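Local coordinates for protein spectinomycin phosphotransferase (Legionella pneumophila, PDB 3I1A) that phosphorylates the antibiotic spectinomycin, conferring resistance, on a protein-kinase-like fold that binds nucleotide and magnesium, at residues Q9-L14 with H24-I29; K16-I21 with Q90-F95; A39-A42 with K47-F50; E60-I65 with I98-I103; S64-L69 with I77-H82. All coordinates share one frame; numbering follows the deposited sequence. Where two conformers were deposited one is given.

All five contacts lie in the N-terminal lobe, around its five-stranded antiparallel sheet. Contacts 1 and 2 share helix 10-19: contact 1 sets its start against outermost strand 25-29, contact 2 its end against strand 90-91 at the other border. Contacts 1, 2 and 4 each have a bridging water, beside a light aliphatic touch in contact 1 and an imidazole-amide stack in contact 2. Contact 3, inside the sheet, is built on backbone hydrogen bonds. Contacts 4 and 5 share helix 61-71, which meets strand 95-101 through an aliphatic pair and a water bridge, and loop 77-82 through apolar side chains. Contacts 1 and 5 are the more buried, though Gln9 of contact 1 is exposed; contacts 3 and 4 hold nucleotide-binding residues.

Contact 1 (Q9-L14 with H24-I29); sequences QQLIEL and HTAQFI
Gln9 and Leu11 meet Ala26 in two quite different ways, one polar and carried by water, the other aliphatic. On the polar side, the Gln9 chain turns back at its second torsion (chi2 -48°), which carries the amide round to the strand. OE1 stops 3.4 Å from Ala26 O, but both are acceptors and cannot bond directly. A water joins the segments instead: it donates to Gln9 OE1 at 3.0 Å and accepts from Ala26 N at 2.9 Å. The same water lies 2.6 Å from Thr25 OG1, so three groups grip it. Gln9 and Thr25 each have two conformers, so their share of the bridge is less certain than that of Ala26 N.

On the apolar side, Ala26 CB faces Leu11 CB at 4.4 Å, a loose touch between two buried residues. The small methyl lets the helix start lie close to the strand, with the CA atoms of Gln9 and Ala26 6.1 Å apart.

Helix 10-19 thus begins against strand 25-29, an outermost strand of the N-lobe sheet. Leu11 reaches further in, to Tyr40 and Ile51 on the next two strands, while strand 25-29 pairs through its backbone with strand 38-43.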
# COMPACT_ATOMS: atom_id res chain seq x y z
N GLN A 9 14.54 -22.08 -15.95
CA GLN A 9 14.81 -22.23 -17.37
C GLN A 9 13.57 -22.53 -18.20
O GLN A 9 13.57 -22.38 -19.42
CB GLN A 9 15.89 -23.29 -17.57
CG GLN A 9 17.16 -22.94 -16.81
CD GLN A 9 17.59 -21.50 -17.04
OE1 GLN A 9 18.34 -20.94 -16.24
NE2 GLN A 9 17.12 -20.91 -18.12
N GLN A 10 12.49 -22.94 -17.54
CA GLN A 10 11.24 -23.19 -18.26
C GLN A 10 10.66 -21.85 -18.68
O GLN A 10 9.81 -21.79 -19.55
CB GLN A 10 10.25 -23.95 -17.37
CG GLN A 10 10.45 -25.45 -17.44
CD GLN A 10 9.50 -26.22 -16.55
OE1 GLN A 10 9.71 -26.30 -15.33
NE2 GLN A 10 8.46 -26.80 -17.14
N LEU A 11 11.14 -20.77 -18.06
CA LEU A 11 10.66 -19.43 -18.42
C LEU A 11 11.12 -19.03 -19.79
O LEU A 11 10.48 -18.20 -20.45
CB LEU A 11 11.16 -18.36 -17.44
CG LEU A 11 10.26 -18.07 -16.24
CD1 LEU A 11 10.93 -17.01 -15.41
CD2 LEU A 11 8.87 -17.58 -16.70
N ILE A 12 12.25 -19.58 -20.22
CA ILE A 12 12.74 -19.24 -21.54
C ILE A 12 11.68 -19.64 -22.53
O ILE A 12 11.25 -18.82 -23.33
CB ILE A 12 14.07 -19.94 -21.87
CG1 ILE A 12 15.16 -19.44 -20.93
CG2 ILE A 12 14.45 -19.65 -23.32
CD1 ILE A 12 16.49 -20.14 -21.12
N GLU A 13 11.24 -20.90 -22.47
CA GLU A 13 10.21 -21.37 -23.39
C GLU A 13 8.92 -20.58 -23.26
O GLU A 13 8.33 -20.19 -24.25
CB GLU A 13 9.88 -22.86 -23.17
CG GLU A 13 8.65 -23.34 -23.99
CD GLU A 13 8.28 -24.82 -23.75
OE1 GLU A 13 9.14 -25.71 -23.99
OE2 GLU A 13 7.12 -25.10 -23.34
N LEU A 14 8.46 -20.37 -22.03
CA LEU A 14 7.21 -19.64 -21.82
C LEU A 14 7.23 -18.19 -22.29
O LEU A 14 6.24 -17.69 -22.86
CB LEU A 14 6.81 -19.72 -20.35
CG LEU A 14 6.47 -21.15 -19.92
CD1 LEU A 14 6.43 -21.25 -18.41
CD2 LEU A 14 5.15 -21.55 -20.53
N HIS A 24 17.89 -15.10 -22.45
CA HIS A 24 19.09 -15.93 -22.48
C HIS A 24 19.48 -16.38 -21.08
O HIS A 24 20.30 -17.27 -20.92
CB HIS A 24 20.24 -15.15 -23.14
CG HIS A 24 20.53 -13.82 -22.50
ND1 HIS A 24 21.01 -13.69 -21.21
CD2 HIS A 24 20.39 -12.56 -22.97
CE1 HIS A 24 21.15 -12.41 -20.92
NE2 HIS A 24 20.78 -11.70 -21.97
N THR A 25 18.86 -15.78 -20.07
CA THR A 25 19.17 -16.16 -18.70
C THR A 25 18.02 -15.78 -17.77
O THR A 25 17.51 -14.66 -17.82
CB THR A 25 20.49 -15.49 -18.23
OG1 THR A 25 20.94 -16.11 -17.02
CG2 THR A 25 20.28 -14.01 -17.98
N ALA A 26 17.63 -16.72 -16.92
CA ALA A 26 16.54 -16.51 -15.97
C ALA A 26 16.98 -17.02 -14.60
O ALA A 26 17.56 -18.09 -14.48
CB ALA A 26 15.28 -17.23 -16.42
N GLN A 27 16.67 -16.27 -13.56
CA GLN A 27 17.07 -16.65 -12.22
C GLN A 27 16.00 -16.33 -11.18
O GLN A 27 15.39 -15.26 -11.20
CB GLN A 27 18.38 -15.92 -11.89
CG GLN A 27 18.97 -16.23 -10.54
CD GLN A 27 20.28 -15.49 -10.32
OE1 GLN A 27 21.22 -15.61 -11.11
NE2 GLN A 27 20.35 -14.73 -9.23
N PHE A 28 15.76 -17.27 -10.27
CA PHE A 28 14.77 -17.07 -9.22
C PHE A 28 15.25 -15.99 -8.28
O PHE A 28 16.43 -15.96 -7.93
CB PHE A 28 14.56 -18.37 -8.43
CG PHE A 28 13.63 -18.22 -7.24
CD1 PHE A 28 12.34 -17.73 -7.40
CD2 PHE A 28 14.05 -18.60 -5.97
CE1 PHE A 28 11.47 -17.62 -6.31
CE2 PHE A 28 13.19 -18.49 -4.87
CZ PHE A 28 11.89 -17.99 -5.05
N ILE A 29 14.35 -15.10 -7.87
CA ILE A 29 14.67 -14.00 -6.95
C ILE A 29 14.16 -14.37 -5.56
O ILE A 29 12.95 -14.39 -5.32
CB ILE A 29 13.98 -12.68 -7.37
CG1 ILE A 29 14.43 -12.26 -8.77
CG2 ILE A 29 14.29 -11.59 -6.35
CD1 ILE A 29 13.75 -11.02 -9.26
O HOH W 1 19.91 -18.46 -16.86

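Contact 2 (K16-I21 with Q90-F95)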
# COMPACT_ATOMS: atom_id res chain seq x y z
N LYS A 16 9.11 -17.00 -24.63
CA LYS A 16 9.16 -16.97 -26.09
C LYS A 16 7.78 -17.24 -26.67
O LYS A 16 7.27 -16.47 -27.48
CB LYS A 16 10.13 -18.02 -26.64
CG LYS A 16 10.28 -17.98 -28.17
CD LYS A 16 10.64 -16.58 -28.63
CE LYS A 16 10.90 -16.52 -30.14
NZ LYS A 16 12.26 -17.01 -30.48
N VAL A 17 7.17 -18.33 -26.24
CA VAL A 17 5.84 -18.72 -26.71
C VAL A 17 4.75 -17.68 -26.52
O VAL A 17 4.07 -17.28 -27.47
CB VAL A 17 5.41 -20.05 -26.03
CG1 VAL A 17 3.93 -20.34 -26.27
CG2 VAL A 17 6.26 -21.19 -26.57
N HIS A 18 4.60 -17.18 -25.29
CA HIS A 18 3.53 -16.25 -24.98
C HIS A 18 3.77 -14.77 -25.13
O HIS A 18 2.82 -13.99 -25.20
CB HIS A 18 3.04 -16.53 -23.55
CG HIS A 18 2.59 -17.94 -23.35
ND1 HIS A 18 1.43 -18.43 -23.92
CD2 HIS A 18 3.15 -18.97 -22.69
CE1 HIS A 18 1.30 -19.70 -23.61
NE2 HIS A 18 2.33 -20.06 -22.86
N TYR A 19 5.04 -14.38 -25.15
CA TYR A 19 5.39 -12.97 -25.25
C TYR A 19 6.27 -12.65 -26.45
O TYR A 19 6.44 -11.47 -26.79
CB TYR A 19 6.12 -12.53 -23.97
CG TYR A 19 5.23 -12.52 -22.73
CD1 TYR A 19 5.04 -13.67 -21.97
CD2 TYR A 19 4.59 -11.35 -22.33
CE1 TYR A 19 4.22 -13.65 -20.81
CE2 TYR A 19 3.78 -11.31 -21.20
CZ TYR A 19 3.60 -12.45 -20.45
OH TYR A 19 2.79 -12.38 -19.32
N GLY A 20 6.81 -13.69 -27.08
CA GLY A 20 7.67 -13.48 -28.23
C GLY A 20 9.01 -12.90 -27.83
O GLY A 20 9.70 -12.28 -28.65
N ILE A 21 9.40 -13.10 -26.57
CA ILE A 21 10.65 -12.56 -26.08
C ILE A 21 11.73 -13.63 -25.91
O ILE A 21 11.48 -14.71 -25.35
CB ILE A 21 10.45 -11.87 -24.73
CG1 ILE A 21 9.48 -10.68 -24.87
CG2 ILE A 21 11.80 -11.40 -24.18
CD1 ILE A 21 8.97 -10.18 -23.48
N GLN A 90 -0.49 -13.95 -18.74
CA GLN A 90 -0.74 -15.22 -19.41
C GLN A 90 -1.31 -16.24 -18.42
O GLN A 90 -0.69 -16.58 -17.41
CB GLN A 90 0.55 -15.79 -19.99
CG GLN A 90 0.30 -17.05 -20.82
CD GLN A 90 -0.56 -16.75 -22.04
OE1 GLN A 90 -0.28 -15.81 -22.78
NE2 GLN A 90 -1.60 -17.55 -22.26
N GLN A 91 -2.52 -16.71 -18.69
CA GLN A 91 -3.12 -17.70 -17.80
C GLN A 91 -2.74 -19.09 -18.30
O GLN A 91 -3.05 -19.45 -19.42
CB GLN A 91 -4.64 -17.63 -17.82
CG GLN A 91 -5.28 -18.68 -16.90
CD GLN A 91 -5.00 -18.42 -15.43
OE1 GLN A 91 -5.44 -17.41 -14.87
NE2 GLN A 91 -4.27 -19.33 -14.79
N LEU A 92 -2.07 -19.88 -17.47
CA LEU A 92 -1.73 -21.22 -17.89
C LEU A 92 -2.68 -22.13 -17.14
O LEU A 92 -3.56 -21.67 -16.42
CB LEU A 92 -0.27 -21.53 -17.59
CG LEU A 92 0.66 -20.65 -18.42
CD1 LEU A 92 2.10 -20.89 -18.01
CD2 LEU A 92 0.47 -20.95 -19.89
N LYS A 93 -2.50 -23.43 -17.29
CA LYS A 93 -3.41 -24.35 -16.64
C LYS A 93 -3.58 -24.17 -15.14
O LYS A 93 -4.71 -24.09 -14.65
CB LYS A 93 -2.98 -25.78 -16.91
CG LYS A 93 -3.96 -26.76 -16.31
CD LYS A 93 -3.57 -28.17 -16.62
CE LYS A 93 -4.58 -29.10 -16.00
NZ LYS A 93 -5.94 -28.88 -16.54
N HIS A 94 -2.48 -24.13 -14.41
CA HIS A 94 -2.61 -24.00 -12.97
C HIS A 94 -1.95 -22.78 -12.35
O HIS A 94 -1.94 -22.64 -11.14
CB HIS A 94 -2.10 -25.28 -12.31
CG HIS A 94 -0.73 -25.67 -12.76
ND1 HIS A 94 -0.39 -25.75 -14.10
CD2 HIS A 94 0.38 -25.99 -12.07
CE1 HIS A 94 0.88 -26.09 -14.20
NE2 HIS A 94 1.37 -26.25 -12.99
N PHE A 95 -1.40 -21.89 -13.18
CA PHE A 95 -0.79 -20.68 -12.66
C PHE A 95 -0.78 -19.60 -13.73
O PHE A 95 -1.07 -19.87 -14.90
CB PHE A 95 0.62 -20.95 -12.11
CG PHE A 95 1.63 -21.33 -13.16
CD1 PHE A 95 2.43 -20.37 -13.76
CD2 PHE A 95 1.79 -22.66 -13.53
CE1 PHE A 95 3.37 -20.72 -14.73
CE2 PHE A 95 2.73 -23.03 -14.51
CZ PHE A 95 3.52 -22.05 -15.11
O HOH W 2 0.18 -15.14 -25.87
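The His18 imidazole is sandwiched: Gln90 CG lies over one face, 3.7 Å from the ring centroid, and Val17 CG1 sits above the centre of the opposite face. The Gln90 amide continues along the first face, stacked at 26° to the ring. Its OE1 is 3.3 Å from His18 ND1, but the angle is poor and no hydrogen bond results. Leu92 CD2 comes up obliquely to His18 NE2 at 3.6 Å. Gln90 gets there with CG anti to its backbone N (chi1 -175°) and a bend at the next bond.

This ties the C-terminal end of helix 10-19 to strand 90-91, the border strand that forms a hairpin with strand 95-101 in the N-lobe sheet; Leu92 N bonds to Phe95 O at 2.8 Å across its turn.

Tyr19, whose ring is perpendicular to the Gln90 amide, brings OH within 4.1 Å of Gln90 CB and continues onto Ile97 and Ala99. A water donates to both His18 O, at 3.0 Å, and Gln90 OE1, at 3.2 Å, linking the helix backbone to the amide.

Contact 3 (A39-A42 with K47-F50)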
# COMPACT_ATOMS: atom_id res chain seq x y z
N ALA A 39 9.01 -14.62 -7.81
CA ALA A 39 9.60 -13.63 -8.70
C ALA A 39 10.88 -14.14 -9.32
O ALA A 39 11.65 -14.88 -8.70
CB ALA A 39 9.86 -12.32 -7.93
N TYR A 40 11.11 -13.73 -10.57
CA TYR A 40 12.27 -14.15 -11.32
C TYR A 40 12.82 -12.99 -12.13
O TYR A 40 12.06 -12.09 -12.51
CB TYR A 40 11.90 -15.25 -12.33
CG TYR A 40 11.34 -16.53 -11.77
CD1 TYR A 40 10.00 -16.63 -11.40
CD2 TYR A 40 12.16 -17.66 -11.62
CE1 TYR A 40 9.49 -17.82 -10.89
CE2 TYR A 40 11.66 -18.85 -11.12
CZ TYR A 40 10.32 -18.92 -10.74
OH TYR A 40 9.84 -20.08 -10.21
N GLN A 41 14.13 -13.02 -12.39
CA GLN A 41 14.75 -12.00 -13.24
C GLN A 41 15.09 -12.74 -14.53
O GLN A 41 15.81 -13.74 -14.51
CB GLN A 41 16.04 -11.43 -12.64
CG GLN A 41 16.73 -10.43 -13.59
CD GLN A 41 18.10 -9.98 -13.10
OE1 GLN A 41 18.24 -9.47 -11.99
NE2 GLN A 41 19.12 -10.16 -13.94
N ALA A 42 14.54 -12.27 -15.65
CA ALA A 42 14.79 -12.89 -16.94
C ALA A 42 15.34 -11.81 -17.87
O ALA A 42 14.69 -10.78 -18.09
CB ALA A 42 13.50 -13.48 -17.50
N LYS A 47 17.17 -6.36 -23.07
CA LYS A 47 16.66 -5.80 -21.81
C LYS A 47 16.65 -6.81 -20.66
O LYS A 47 17.18 -7.91 -20.77
CB LYS A 47 15.24 -5.27 -22.01
CG LYS A 47 15.06 -4.32 -23.19
CD LYS A 47 13.59 -4.08 -23.48
CE LYS A 47 13.41 -3.20 -24.71
NZ LYS A 47 11.97 -2.99 -25.06
N SER A 48 16.05 -6.40 -19.54
CA SER A 48 15.93 -7.25 -18.37
C SER A 48 14.46 -7.25 -17.95
O SER A 48 13.81 -6.21 -17.99
CB SER A 48 16.79 -6.71 -17.23
OG SER A 48 16.79 -7.62 -16.14
N TYR A 49 13.94 -8.41 -17.55
CA TYR A 49 12.55 -8.52 -17.15
C TYR A 49 12.33 -9.09 -15.75
O TYR A 49 13.09 -9.94 -15.28
CB TYR A 49 11.79 -9.41 -18.15
CG TYR A 49 11.74 -8.86 -19.55
CD1 TYR A 49 10.71 -8.02 -19.95
CD2 TYR A 49 12.71 -9.20 -20.47
CE1 TYR A 49 10.64 -7.53 -21.26
CE2 TYR A 49 12.66 -8.71 -21.78
CZ TYR A 49 11.63 -7.88 -22.16
OH TYR A 49 11.60 -7.41 -23.45
N PHE A 50 11.27 -8.61 -15.12
CA PHE A 50 10.87 -9.07 -13.79
C PHE A 50 9.60 -9.88 -14.01
O PHE A 50 8.56 -9.36 -14.47
CB PHE A 50 10.61 -7.88 -12.86
CG PHE A 50 10.12 -8.25 -11.50
CD1 PHE A 50 8.76 -8.17 -11.20
CD2 PHE A 50 11.01 -8.67 -10.50
CE1 PHE A 50 8.29 -8.50 -9.92
CE2 PHE A 50 10.54 -9.01 -9.23
CZ PHE A 50 9.19 -8.92 -8.94
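Ala42 and Tyr49 form an antiparallel hydrogen-bonded pair. Ala42 N gives a nearly straight bond to Tyr49 O, 2.8 Å and 169°, whereas the return bond from Tyr49 N to Ala42 O is bent to 143° and, at 2.5 Å, short enough that its exact length is doubtful. Ala42 O also lies in the plane of the Tyr49 ring, at its edge, 3.5 Å from CD2. Next along the strands, Gln41 and Phe50 make the non-hydrogen-bonded pair, where Gln41 CA approaches Tyr49 O at 3.3 Å in a CA-H...O contact.

The Phe50 ring, swung out with CG anti to the backbone N (chi1 176°), reaches across to Ala39 CB, 3.6 Å from CZ. On the same face Gln41 CG meets Ser48 OG at 3.8 Å; Asp43 holds both polar ends, bonding Gln41 NE2 and Ser48 OG.

Outside the pair, strand 25-29 and strand 95-101 flank the hairpin. This is the hairpin of the second and third N-lobe strands in the kinase fold, and Phe50 lines the site where AMP and ADP have been seen bound.

Contact 4 (E60-I65 with I98-I103)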
# COMPACT_ATOMS: atom_id res chain seq x y z
N GLU A 60 -7.48 -12.00 -10.36
CA GLU A 60 -6.73 -11.27 -9.34
C GLU A 60 -7.24 -9.83 -9.43
O GLU A 60 -7.23 -9.24 -10.50
CB GLU A 60 -5.23 -11.30 -9.66
CG GLU A 60 -4.56 -12.66 -9.52
CD GLU A 60 -4.67 -13.21 -8.13
OE1 GLU A 60 -4.46 -12.43 -7.18
OE2 GLU A 60 -4.96 -14.42 -7.97
N ILE A 61 -7.66 -9.25 -8.31
CA ILE A 61 -8.17 -7.89 -8.37
C ILE A 61 -7.10 -6.94 -8.93
O ILE A 61 -7.42 -6.02 -9.68
CB ILE A 61 -8.70 -7.41 -6.99
CG1 ILE A 61 -9.39 -6.05 -7.14
CG2 ILE A 61 -7.56 -7.33 -5.98
CD1 ILE A 61 -10.57 -6.07 -8.07
N ASN A 62 -5.83 -7.16 -8.57
CA ASN A 62 -4.76 -6.31 -9.08
C ASN A 62 -4.79 -6.23 -10.60
O ASN A 62 -4.74 -5.14 -11.16
CB ASN A 62 -3.39 -6.84 -8.62
CG ASN A 62 -2.23 -6.26 -9.43
OD1 ASN A 62 -1.72 -6.90 -10.34
ND2 ASN A 62 -1.82 -5.04 -9.09
N LEU A 63 -4.91 -7.37 -11.26
CA LEU A 63 -4.90 -7.38 -12.72
C LEU A 63 -6.14 -6.74 -13.31
O LEU A 63 -6.07 -6.07 -14.34
CB LEU A 63 -4.72 -8.82 -13.24
CG LEU A 63 -3.36 -9.41 -12.81
CD1 LEU A 63 -3.33 -10.90 -13.11
CD2 LEU A 63 -2.23 -8.70 -13.52
N SER A 64 -7.28 -6.93 -12.67
CA SER A 64 -8.53 -6.33 -13.15
C SER A 64 -8.44 -4.81 -13.08
O SER A 64 -8.82 -4.11 -14.02
CB SER A 64 -9.71 -6.80 -12.30
OG SER A 64 -10.91 -6.19 -12.75
N ILE A 65 -7.94 -4.30 -11.96
CA ILE A 65 -7.83 -2.86 -11.80
C ILE A 65 -6.75 -2.25 -12.68
O ILE A 65 -6.95 -1.18 -13.23
CB ILE A 65 -7.62 -2.50 -10.32
CG1 ILE A 65 -8.89 -2.88 -9.55
CG2 ILE A 65 -7.34 -1.00 -10.16
CD1 ILE A 65 -10.17 -2.24 -10.11
N ILE A 98 3.01 -13.03 -15.03
CA ILE A 98 2.82 -11.58 -15.19
C ILE A 98 4.21 -11.08 -15.46
O ILE A 98 5.10 -11.22 -14.60
CB ILE A 98 2.36 -10.84 -13.91
CG1 ILE A 98 1.20 -11.57 -13.23
CG2 ILE A 98 1.90 -9.43 -14.29
CD1 ILE A 98 -0.10 -11.37 -13.90
N ALA A 99 4.44 -10.50 -16.63
CA ALA A 99 5.77 -10.03 -16.97
C ALA A 99 5.87 -8.50 -16.96
O ALA A 99 4.96 -7.81 -17.43
CB ALA A 99 6.16 -10.57 -18.34
N TYR A 100 6.96 -8.00 -16.37
CA TYR A 100 7.23 -6.56 -16.29
C TYR A 100 8.66 -6.24 -16.68
O TYR A 100 9.57 -7.08 -16.58
CB TYR A 100 7.08 -6.01 -14.87
CG TYR A 100 5.72 -6.09 -14.26
CD1 TYR A 100 5.34 -7.19 -13.51
CD2 TYR A 100 4.80 -5.04 -14.41
CE1 TYR A 100 4.08 -7.26 -12.90
CE2 TYR A 100 3.54 -5.09 -13.82
CZ TYR A 100 3.19 -6.20 -13.06
OH TYR A 100 1.95 -6.25 -12.45
N PRO A 101 8.88 -5.00 -17.13
CA PRO A 101 10.25 -4.64 -17.49
C PRO A 101 10.93 -4.53 -16.11
O PRO A 101 10.29 -4.12 -15.14
CB PRO A 101 10.08 -3.28 -18.18
CG PRO A 101 8.86 -2.71 -17.50
CD PRO A 101 7.94 -3.91 -17.44
N PHE A 102 12.20 -4.95 -16.00
CA PHE A 102 12.92 -4.88 -14.72
C PHE A 102 13.44 -3.46 -14.54
O PHE A 102 14.51 -3.10 -15.05
CB PHE A 102 14.08 -5.88 -14.72
CG PHE A 102 14.53 -6.29 -13.34
CD1 PHE A 102 15.62 -7.14 -13.17
CD2 PHE A 102 13.88 -5.81 -12.21
CE1 PHE A 102 16.05 -7.51 -11.89
CE2 PHE A 102 14.30 -6.18 -10.92
CZ PHE A 102 15.39 -7.03 -10.77
N ILE A 103 12.69 -2.65 -13.81
CA ILE A 103 13.04 -1.25 -13.59
C ILE A 103 13.43 -0.87 -12.17
O ILE A 103 12.91 -1.42 -11.19
CB ILE A 103 11.86 -0.33 -14.01
CG1 ILE A 103 11.60 -0.46 -15.51
CG2 ILE A 103 12.15 1.12 -13.63
CD1 ILE A 103 12.78 -0.07 -16.39
O HOH W 3 1.15 -7.93 -10.02
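Leu63 and Ile98 reach toward each other tip to tip. The Ile98 CD1 methyl points into the fork of the leucine, 3.4 Å from CD1 and 3.4 Å from CD2, so one methyl is set against two. Both distances are shorter than usual van der Waals contact, and their exact closeness is doubtful. On the leucine, CG stands anti to the carbonyl carbon (chi1 -62°), which swings the fork off the helix toward the strand. Phe89 touches both residues.

Beside this pair, Asn62 and Tyr100 face each other across a larger gap. Asn62 OD1 is 4.3 Å from Tyr100 OH, too far for a direct bond, and a water set to one side of the line joining them donates to both, at 3.1 Å each. The amide is fixed from its other end, where ND2 donates to Trp231 O and to a MES molecule, probably from the crystallisation liquor.

Helix 61-71, the counterpart of the kinase C helix, is therefore set against strand 95-101, which ends at Pro101, with Ile103 just beyond, both at the nucleotide site. The chemistry implies a divided interface: the apolar tips meet directly, while the polar pair is joined only through the water that donates to both oxygens.

Contact 5 (S64-L69 with I77-H82)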
# COMPACT_ATOMS: atom_id res chain seq x y z
N SER A 64 -7.28 -6.93 -12.67
CA SER A 64 -8.53 -6.33 -13.15
C SER A 64 -8.44 -4.81 -13.08
O SER A 64 -8.82 -4.11 -14.02
CB SER A 64 -9.71 -6.80 -12.30
OG SER A 64 -10.91 -6.19 -12.75
N ILE A 65 -7.94 -4.30 -11.96
CA ILE A 65 -7.83 -2.86 -11.80
C ILE A 65 -6.75 -2.25 -12.68
O ILE A 65 -6.95 -1.18 -13.23
CB ILE A 65 -7.62 -2.50 -10.32
CG1 ILE A 65 -8.89 -2.88 -9.55
CG2 ILE A 65 -7.34 -1.00 -10.16
CD1 ILE A 65 -10.17 -2.24 -10.11
N ILE A 66 -5.62 -2.94 -12.82
CA ILE A 66 -4.51 -2.47 -13.65
C ILE A 66 -5.02 -2.36 -15.08
O ILE A 66 -4.72 -1.39 -15.77
CB ILE A 66 -3.31 -3.47 -13.62
CG1 ILE A 66 -2.61 -3.41 -12.26
CG2 ILE A 66 -2.32 -3.15 -14.73
CD1 ILE A 66 -2.08 -2.05 -11.90
N ARG A 67 -5.81 -3.34 -15.51
CA ARG A 67 -6.37 -3.31 -16.86
C ARG A 67 -7.34 -2.14 -17.01
O ARG A 67 -7.30 -1.39 -18.00
CB ARG A 67 -7.09 -4.62 -17.20
CG ARG A 67 -7.67 -4.60 -18.60
CD ARG A 67 -8.97 -5.34 -18.69
NE ARG A 67 -10.14 -4.50 -18.44
CZ ARG A 67 -10.81 -4.42 -17.29
NH1 ARG A 67 -10.42 -5.13 -16.23
NH2 ARG A 67 -11.88 -3.63 -17.20
N LEU A 68 -8.22 -1.95 -16.02
CA LEU A 68 -9.17 -0.84 -16.10
C LEU A 68 -8.44 0.50 -16.20
O LEU A 68 -8.81 1.33 -17.03
CB LEU A 68 -10.09 -0.85 -14.87
CG LEU A 68 -11.06 0.32 -14.70
CD1 LEU A 68 -12.03 0.39 -15.85
CD2 LEU A 68 -11.81 0.16 -13.39
N LEU A 69 -7.41 0.71 -15.39
CA LEU A 69 -6.65 1.96 -15.46
C LEU A 69 -5.93 2.08 -16.81
O LEU A 69 -5.86 3.15 -17.40
CB LEU A 69 -5.64 2.05 -14.30
CG LEU A 69 -6.31 2.03 -12.91
CD1 LEU A 69 -5.25 1.99 -11.81
CD2 LEU A 69 -7.24 3.23 -12.75
N ILE A 77 1.55 4.33 -14.31
CA ILE A 77 1.54 2.99 -13.74
C ILE A 77 2.62 2.16 -14.46
O ILE A 77 2.83 2.34 -15.67
CB ILE A 77 0.18 2.31 -14.00
CG1 ILE A 77 -0.94 3.11 -13.34
CG2 ILE A 77 0.21 0.86 -13.52
CD1 ILE A 77 -2.29 2.45 -13.43
N ILE A 78 3.30 1.27 -13.75
CA ILE A 78 4.28 0.42 -14.40
C ILE A 78 3.42 -0.76 -14.80
O ILE A 78 3.15 -1.64 -13.98
CB ILE A 78 5.40 -0.02 -13.47
CG1 ILE A 78 6.22 1.21 -13.04
CG2 ILE A 78 6.31 -1.04 -14.20
CD1 ILE A 78 7.19 0.93 -11.92
N PHE A 79 2.97 -0.77 -16.05
CA PHE A 79 2.11 -1.84 -16.56
C PHE A 79 2.88 -3.07 -16.98
O PHE A 79 4.05 -3.01 -17.36
CB PHE A 79 1.33 -1.39 -17.80
CG PHE A 79 0.36 -0.27 -17.55
CD1 PHE A 79 0.67 1.05 -17.92
CD2 PHE A 79 -0.86 -0.53 -16.94
CE1 PHE A 79 -0.24 2.09 -17.70
CE2 PHE A 79 -1.77 0.50 -16.71
CZ PHE A 79 -1.46 1.82 -17.09
N PRO A 80 2.20 -4.23 -16.93
CA PRO A 80 2.83 -5.49 -17.33
C PRO A 80 3.12 -5.41 -18.81
O PRO A 80 2.49 -4.62 -19.53
CB PRO A 80 1.74 -6.53 -17.09
CG PRO A 80 0.96 -5.99 -15.96
CD PRO A 80 0.91 -4.47 -16.25
N ILE A 81 4.07 -6.22 -19.26
CA ILE A 81 4.38 -6.32 -20.68
C ILE A 81 3.18 -7.09 -21.27
O ILE A 81 2.71 -8.05 -20.65
CB ILE A 81 5.68 -7.15 -20.91
CG1 ILE A 81 6.89 -6.44 -20.29
CG2 ILE A 81 5.90 -7.39 -22.41
CD1 ILE A 81 7.12 -5.05 -20.82
N HIS A 82 2.68 -6.68 -22.43
CA HIS A 82 1.55 -7.37 -23.04
C HIS A 82 1.95 -8.72 -23.62
O HIS A 82 3.06 -8.86 -24.16
CB HIS A 82 1.00 -6.57 -24.23
CG HIS A 82 0.30 -5.31 -23.85
ND1 HIS A 82 0.61 -4.59 -22.72
CD2 HIS A 82 -0.64 -4.59 -24.50
CE1 HIS A 82 -0.12 -3.49 -22.69
NE2 HIS A 82 -0.88 -3.46 -23.76
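Ile66 and Leu69 of helix 61-71, the counterpart of the kinase C helix, pack on Ile77, Phe79 and Pro80 of the loop that follows it on the way to strand 90-91. The contact is almost wholly apolar, and four of its five residues are buried.

Leu69 and Ile77 cross at about a right angle. Ile77 CD1 lies 3.4 Å from Leu69 CD1 and 3.5 Å from Leu69 CB, closer than carbons usually pack, but Ile77 was modelled in two conformers and this tightness is doubtful. Its other branch, CG2, stands 4.0 Å from Ile66 CD1.

Ile66 is split between partners. While CG1 carries CD1 to Ile77, the CG2 methyl, anti to the backbone N, touches both Phe79 CD2 at 3.7 Å and Pro80 CD at 3.8 Å. Pro80 in turn rests on Ile98 and Tyr100, so the loop is wedged between helix and sheet. Phe79 is framed on several sides: Ile77 CB sits over one face near the rim, His70 meets the ring edge-to-face, and Ile66 O lies in the ring plane at its edge, 3.6 Å from CE2.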